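Local coordinates for 11S globulin seed storage protein (Amaranthus hypochondriacus, PDB 3QAC), which probably serves as a seed storage protein, an 11S globulin laid down as a nutrient reservoir, each of its subunits maturing into disulfide-linked acidic and basic chains, at residues V291-P294 with S295-D298; K401-E404 with N405-F408. All coordinates share one frame; numbering follows the deposited sequence.

Both contacts are local turns within the C-terminal cupin range, at different distances from the chain centre. The centre of contact 1 (291-298) lies about 17 Å from the centre of the chain, in the loop from strand 288-290, an edge of one sheet, to strand 299-301, an edge of the next. Contact 2 (401-408), its centre about 12 Å from that of the chain, follows strand 394-401 of this second sheet. The centres of contacts 1 and 2 are about 18 Å apart; the nearest atoms of contacts 1 and 2, about 7 Å apart, do not touch. Strand 324-330 relates them: Lys327 makes a salt bridge with Asp292, while Ser324 and Ala326 pack against Lys401. Contact 2 also meets a second subunit.

Contact 1: V291-P294 with S295-D298; sequences VDDP and SKAD
Asp293 and Ser295 form an Asx turn across Pro294, and the same residues open a type I beta turn that closes at Lys296. The carboxylate oxygen Asp293 OD1 takes two bonds from one residue, from Ser295 N at 3.0 Å and from Ser295 OG at 2.7 Å. Both donors reach it over the same face of the carboxylate, the hydroxyl from well above the plane (38° out of it). The first torsion of Asp293 explains this: with CG turned opposite the backbone N (chi1 -180°), the carboxylate lies beside its own carbonyl carbon and faces the Ser295 peptide. The beta turn rests on Lys296 N to Asp293 O, 2.8 Å with an N-H...O angle of 158°. A weak second bond, Ala297 N to Pro294 O at 3.4 Å, closes an overlapping turn one residue on. The lysine stem slants over the aspartate, Lys296 CG lying 3.7 Å from Asp293 CG, but Lys296 NZ stays 5.1 Å from Asp293 OD2. Further out, the loop joins the sheets of the two cupin domains; Asp292 is tied to Lys327 by a salt bridge, and Asp298 OD2 accepts a hydrogen bond from Thr309 N.

Contact 2: K401-E404 with N405-F408; sequences KTSE and NAMF
In the loop that follows strand 394-401 of the C-terminal cupin domain, the chain folds back so that Lys401 and Ala406 touch, with a tight bend at Glu404 and Asn405 between them. The Lys401 stem runs past the methyl of Ala406: Lys401 CB is 3.7 Å and Lys401 CD 3.6 Å from Ala406 CB, a purely aliphatic contact made before the chain bends at its last torsion. The bend itself has a left-handed Asn405 (phi 38°, psi 56°). Across it, the hydroxyl Ser324 OG hydrogen-bonds to the carbonyl oxygen of Ser403 and to the backbone N of Ala406, so a side chain from strand 324-330 bridges the turn. Beside the bend, the side chains of Glu404 and Asn405 run alongside each other in the same direction, Glu404 CG 3.3 Å from Asn405 CG, their flat ends tilted by 39°. The carboxylate is anchored elsewhere, through a hydrogen bond between Glu404 OE2 and Ser312 OG. Replacing Asn405 by an alanine removes the flat group beside the Glu404 stem, which would probably lose that neighbour and leave a gap toward Asn311 and Ser312. The loop leads on to strand 408-410, which pairs with strand 335-341, so it carries the chain from one sheet of the cupin beta-barrel to the other.

Contact 1: V291-P294 with S295-D298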
ATOM      1  N   VAL A 291      14.271 -16.685 -18.691  1.00 44.15           N
ATOM      2  CA  VAL A 291      14.865 -17.374 -17.550  1.00 46.13           C
ATOM      3  C   VAL A 291      15.467 -18.705 -17.970  1.00 46.48           C
ATOM      4  O   VAL A 291      16.024 -19.431 -17.150  1.00 51.01           O
ATOM      5  CB  VAL A 291      13.851 -17.603 -16.408  1.00 41.51           C
ATOM      6  CG1 VAL A 291      13.521 -16.290 -15.737  1.00 44.96           C
ATOM      7  CG2 VAL A 291      12.612 -18.256 -16.942  1.00 31.83           C
ATOM      8  N   ASP A 292      15.358 -19.024 -19.254  1.00 46.77           N
ATOM      9  CA  ASP A 292      16.023 -20.215 -19.776  1.00 50.58           C
ATOM     10  C   ASP A 292      17.488 -19.943 -20.137  1.00 51.72           C
ATOM     11  O   ASP A 292      18.213 -20.835 -20.578  1.00 54.02           O
ATOM     12  CB  ASP A 292      15.246 -20.784 -20.957  1.00 42.02           C
ATOM     13  CG  ASP A 292      14.078 -21.620 -20.508  1.00 48.22           C
ATOM     14  OD1 ASP A 292      14.083 -21.976 -19.306  1.00 45.81           O
ATOM     15  OD2 ASP A 292      13.184 -21.938 -21.337  1.00 42.76           O
ATOM     16  N   ASP A 293      17.920 -18.708 -19.918  1.00 49.32           N
ATOM     17  CA  ASP A 293      19.281 -18.318 -20.232  1.00 47.56           C
ATOM     18  C   ASP A 293      20.191 -18.768 -19.097  1.00 47.41           C
ATOM     19  O   ASP A 293      20.281 -18.105 -18.065  1.00 47.71           O
ATOM     20  CB  ASP A 293      19.342 -16.807 -20.431  1.00 47.50           C
ATOM     21  CG  ASP A 293      20.741 -16.307 -20.777  1.00 56.15           C
ATOM     22  OD1 ASP A 293      21.739 -17.002 -20.467  1.00 55.00           O
ATOM     23  OD2 ASP A 293      20.838 -15.197 -21.351  1.00 54.09           O
ATOM     24  N   PRO A 294      20.900 -19.886 -19.299  1.00 47.69           N
ATOM     25  CA  PRO A 294      21.648 -20.492 -18.193  1.00 49.18           C
ATOM     26  C   PRO A 294      22.711 -19.571 -17.594  1.00 47.93           C
ATOM     27  O   PRO A 294      23.073 -19.773 -16.430  1.00 47.35           O
ATOM     28  CB  PRO A 294      22.287 -21.734 -18.833  1.00 51.79           C
ATOM     29  CG  PRO A 294      21.521 -21.964 -20.107  1.00 51.38           C
ATOM     30  CD  PRO A 294      21.127 -20.595 -20.566  1.00 46.60           C
ATOM     31  N   SER A 295      23.205 -18.590 -18.348  1.00 44.09           N
ATOM     32  CA  SER A 295      24.181 -17.655 -17.784  1.00 43.21           C
ATOM     33  C   SER A 295      23.560 -16.742 -16.732  1.00 52.18           C
ATOM     34  O   SER A 295      24.272 -16.169 -15.901  1.00 52.07           O
ATOM     35  CB  SER A 295      24.812 -16.789 -18.871  1.00 46.64           C
ATOM     36  OG  SER A 295      23.913 -15.790 -19.306  1.00 53.63           O
ATOM     37  N   LYS A 296      22.235 -16.599 -16.763  1.00 52.00           N
ATOM     38  CA  LYS A 296      21.568 -15.674 -15.854  1.00 47.09           C
ATOM     39  C   LYS A 296      21.232 -16.310 -14.512  1.00 44.73           C
ATOM     40  O   LYS A 296      21.014 -15.612 -13.528  1.00 46.82           O
ATOM     41  CB  LYS A 296      20.342 -15.045 -16.515  1.00 51.64           C
ATOM     42  CG  LYS A 296      20.709 -14.209 -17.743  1.00 58.45           C
ATOM     43  CD  LYS A 296      19.533 -13.371 -18.234  1.00 70.46           C
ATOM     44  CE  LYS A 296      20.018 -12.068 -18.891  1.00 69.49           C
ATOM     45  NZ  LYS A 296      18.907 -11.069 -19.094  1.00 71.25           N
ATOM     46  N   ALA A 297      21.228 -17.635 -14.472  1.00 45.41           N
ATOM     47  CA  ALA A 297      21.021 -18.352 -13.223  1.00 49.25           C
ATOM     48  C   ALA A 297      21.782 -17.728 -12.044  1.00 51.77           C
ATOM     49  O   ALA A 297      22.951 -17.364 -12.173  1.00 51.13           O
ATOM     50  CB  ALA A 297      21.403 -19.820 -13.391  1.00 46.50           C
ATOM     51  N   ASP A 298      21.113 -17.602 -10.900  1.00 48.73           N
ATOM     52  CA  ASP A 298      21.754 -17.080  -9.695  1.00 55.21           C
ATOM     53  C   ASP A 298      22.335 -18.246  -8.939  1.00 53.71           C
ATOM     54  O   ASP A 298      23.255 -18.110  -8.130  1.00 49.48           O
ATOM     55  CB  ASP A 298      20.743 -16.383  -8.780  1.00 61.18           C
ATOM     56  CG  ASP A 298      19.730 -15.569  -9.549  1.00 66.59           C
ATOM     57  OD1 ASP A 298      19.998 -14.364  -9.777  1.00 66.25           O
ATOM     58  OD2 ASP A 298      18.675 -16.143  -9.924  1.00 57.38           O
TER

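Contact 2: K401-E404 with N405-F408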
ATOM      1  N   LYS A 401       5.927 -14.426  -7.812  1.00 36.33           N
ATOM      2  CA  LYS A 401       6.071 -13.988  -6.433  1.00 34.91           C
ATOM      3  C   LYS A 401       5.381 -12.657  -6.227  1.00 37.64           C
ATOM      4  O   LYS A 401       5.587 -11.708  -6.994  1.00 34.47           O
ATOM      5  CB  LYS A 401       7.540 -13.885  -6.048  1.00 37.29           C
ATOM      6  CG  LYS A 401       8.211 -15.232  -5.795  1.00 42.24           C
ATOM      7  CD  LYS A 401       9.700 -15.201  -6.126  1.00 42.47           C
ATOM      8  CE  LYS A 401      10.489 -16.263  -5.345  1.00 57.02           C
ATOM      9  NZ  LYS A 401      10.503 -17.621  -5.959  1.00 52.06           N
ATOM     10  N   THR A 402       4.567 -12.593  -5.180  1.00 30.41           N
ATOM     11  CA  THR A 402       3.699 -11.445  -4.955  1.00 30.41           C
ATOM     12  C   THR A 402       4.396 -10.269  -4.290  1.00 32.32           C
ATOM     13  O   THR A 402       3.767  -9.544  -3.541  1.00 32.87           O
ATOM     14  CB  THR A 402       2.503 -11.818  -4.078  1.00 30.77           C
ATOM     15  OG1 THR A 402       2.978 -12.188  -2.786  1.00 28.09           O
ATOM     16  CG2 THR A 402       1.742 -12.994  -4.682  1.00 32.49           C
ATOM     17  N   SER A 403       5.691 -10.080  -4.534  1.00 34.60           N
ATOM     18  CA  SER A 403       6.318  -8.818  -4.143  1.00 36.72           C
ATOM     19  C   SER A 403       7.579  -8.544  -4.910  1.00 39.85           C
ATOM     20  O   SER A 403       8.059  -9.379  -5.663  1.00 36.39           O
ATOM     21  CB  SER A 403       6.627  -8.766  -2.652  1.00 38.19           C
ATOM     22  OG  SER A 403       7.827  -9.451  -2.366  1.00 41.03           O
ATOM     23  N   GLU A 404       8.103  -7.344  -4.698  1.00 43.18           N
ATOM     24  CA  GLU A 404       9.310  -6.902  -5.359  1.00 41.25           C
ATOM     25  C   GLU A 404      10.491  -7.687  -4.794  1.00 35.95           C
ATOM     26  O   GLU A 404      10.565  -7.924  -3.595  1.00 38.43           O
ATOM     27  CB  GLU A 404       9.486  -5.400  -5.135  1.00 40.61           C
ATOM     28  CG  GLU A 404      10.849  -4.886  -5.537  1.00 47.20           C
ATOM     29  CD  GLU A 404      10.864  -3.394  -5.774  1.00 52.13           C
ATOM     30  OE1 GLU A 404      10.060  -2.681  -5.119  1.00 52.46           O
ATOM     31  OE2 GLU A 404      11.679  -2.941  -6.618  1.00 46.99           O
ATOM     32  N   ASN A 405      11.395  -8.124  -5.660  1.00 42.24           N
ATOM     33  CA  ASN A 405      12.606  -8.794  -5.194  1.00 44.98           C
ATOM     34  C   ASN A 405      12.293  -9.682  -4.009  1.00 47.25           C
ATOM     35  O   ASN A 405      12.872  -9.512  -2.929  1.00 48.91           O
ATOM     36  CB  ASN A 405      13.651  -7.780  -4.739  1.00 46.37           C
ATOM     37  CG  ASN A 405      13.728  -6.571  -5.637  1.00 48.91           C
ATOM     38  OD1 ASN A 405      13.635  -5.441  -5.162  1.00 55.57           O
ATOM     39  ND2 ASN A 405      13.913  -6.794  -6.934  1.00 41.34           N
ATOM     40  N   ALA A 406      11.348 -10.597  -4.193  1.00 45.88           N
ATOM     41  CA  ALA A 406      11.082 -11.607  -3.187  1.00 44.39           C
ATOM     42  C   ALA A 406      12.408 -12.294  -2.885  1.00 47.15           C
ATOM     43  O   ALA A 406      13.201 -12.569  -3.778  1.00 45.45           O
ATOM     44  CB  ALA A 406      10.047 -12.616  -3.689  1.00 36.99           C
ATOM     45  N   MET A 407      12.643 -12.554  -1.614  1.00 48.81           N
ATOM     46  CA  MET A 407      13.875 -13.146  -1.171  1.00 46.33           C
ATOM     47  C   MET A 407      13.460 -14.385  -0.429  1.00 41.16           C
ATOM     48  O   MET A 407      12.463 -14.359   0.281  1.00 40.05           O
ATOM     49  CB  MET A 407      14.527 -12.216  -0.165  1.00 46.42           C
ATOM     50  CG  MET A 407      16.010 -12.348  -0.071  1.00 53.37           C
ATOM     51  SD  MET A 407      16.743 -10.903  -0.854  1.00 86.53           S
ATOM     52  CE  MET A 407      17.404 -11.620  -2.368  1.00 63.77           C
ATOM     53  N   PHE A 408      14.215 -15.463  -0.556  1.00 35.89           N
ATOM     54  CA  PHE A 408      13.919 -16.614   0.261  1.00 38.96           C
ATOM     55  C   PHE A 408      15.117 -16.953   1.107  1.00 37.73           C
ATOM     56  O   PHE A 408      16.187 -16.403   0.905  1.00 42.96           O
ATOM     57  CB  PHE A 408      13.484 -17.806  -0.585  1.00 41.48           C
ATOM     58  CG  PHE A 408      14.582 -18.402  -1.409  1.00 39.51           C
ATOM     59  CD1 PHE A 408      15.492 -19.274  -0.848  1.00 40.45           C
ATOM     60  CD2 PHE A 408      14.684 -18.113  -2.750  1.00 45.02           C
ATOM     61  CE1 PHE A 408      16.495 -19.843  -1.619  1.00 46.37           C
ATOM     62  CE2 PHE A 408      15.697 -18.673  -3.527  1.00 44.76           C
ATOM     63  CZ  PHE A 408      16.590 -19.541  -2.962  1.00 41.39           C
TER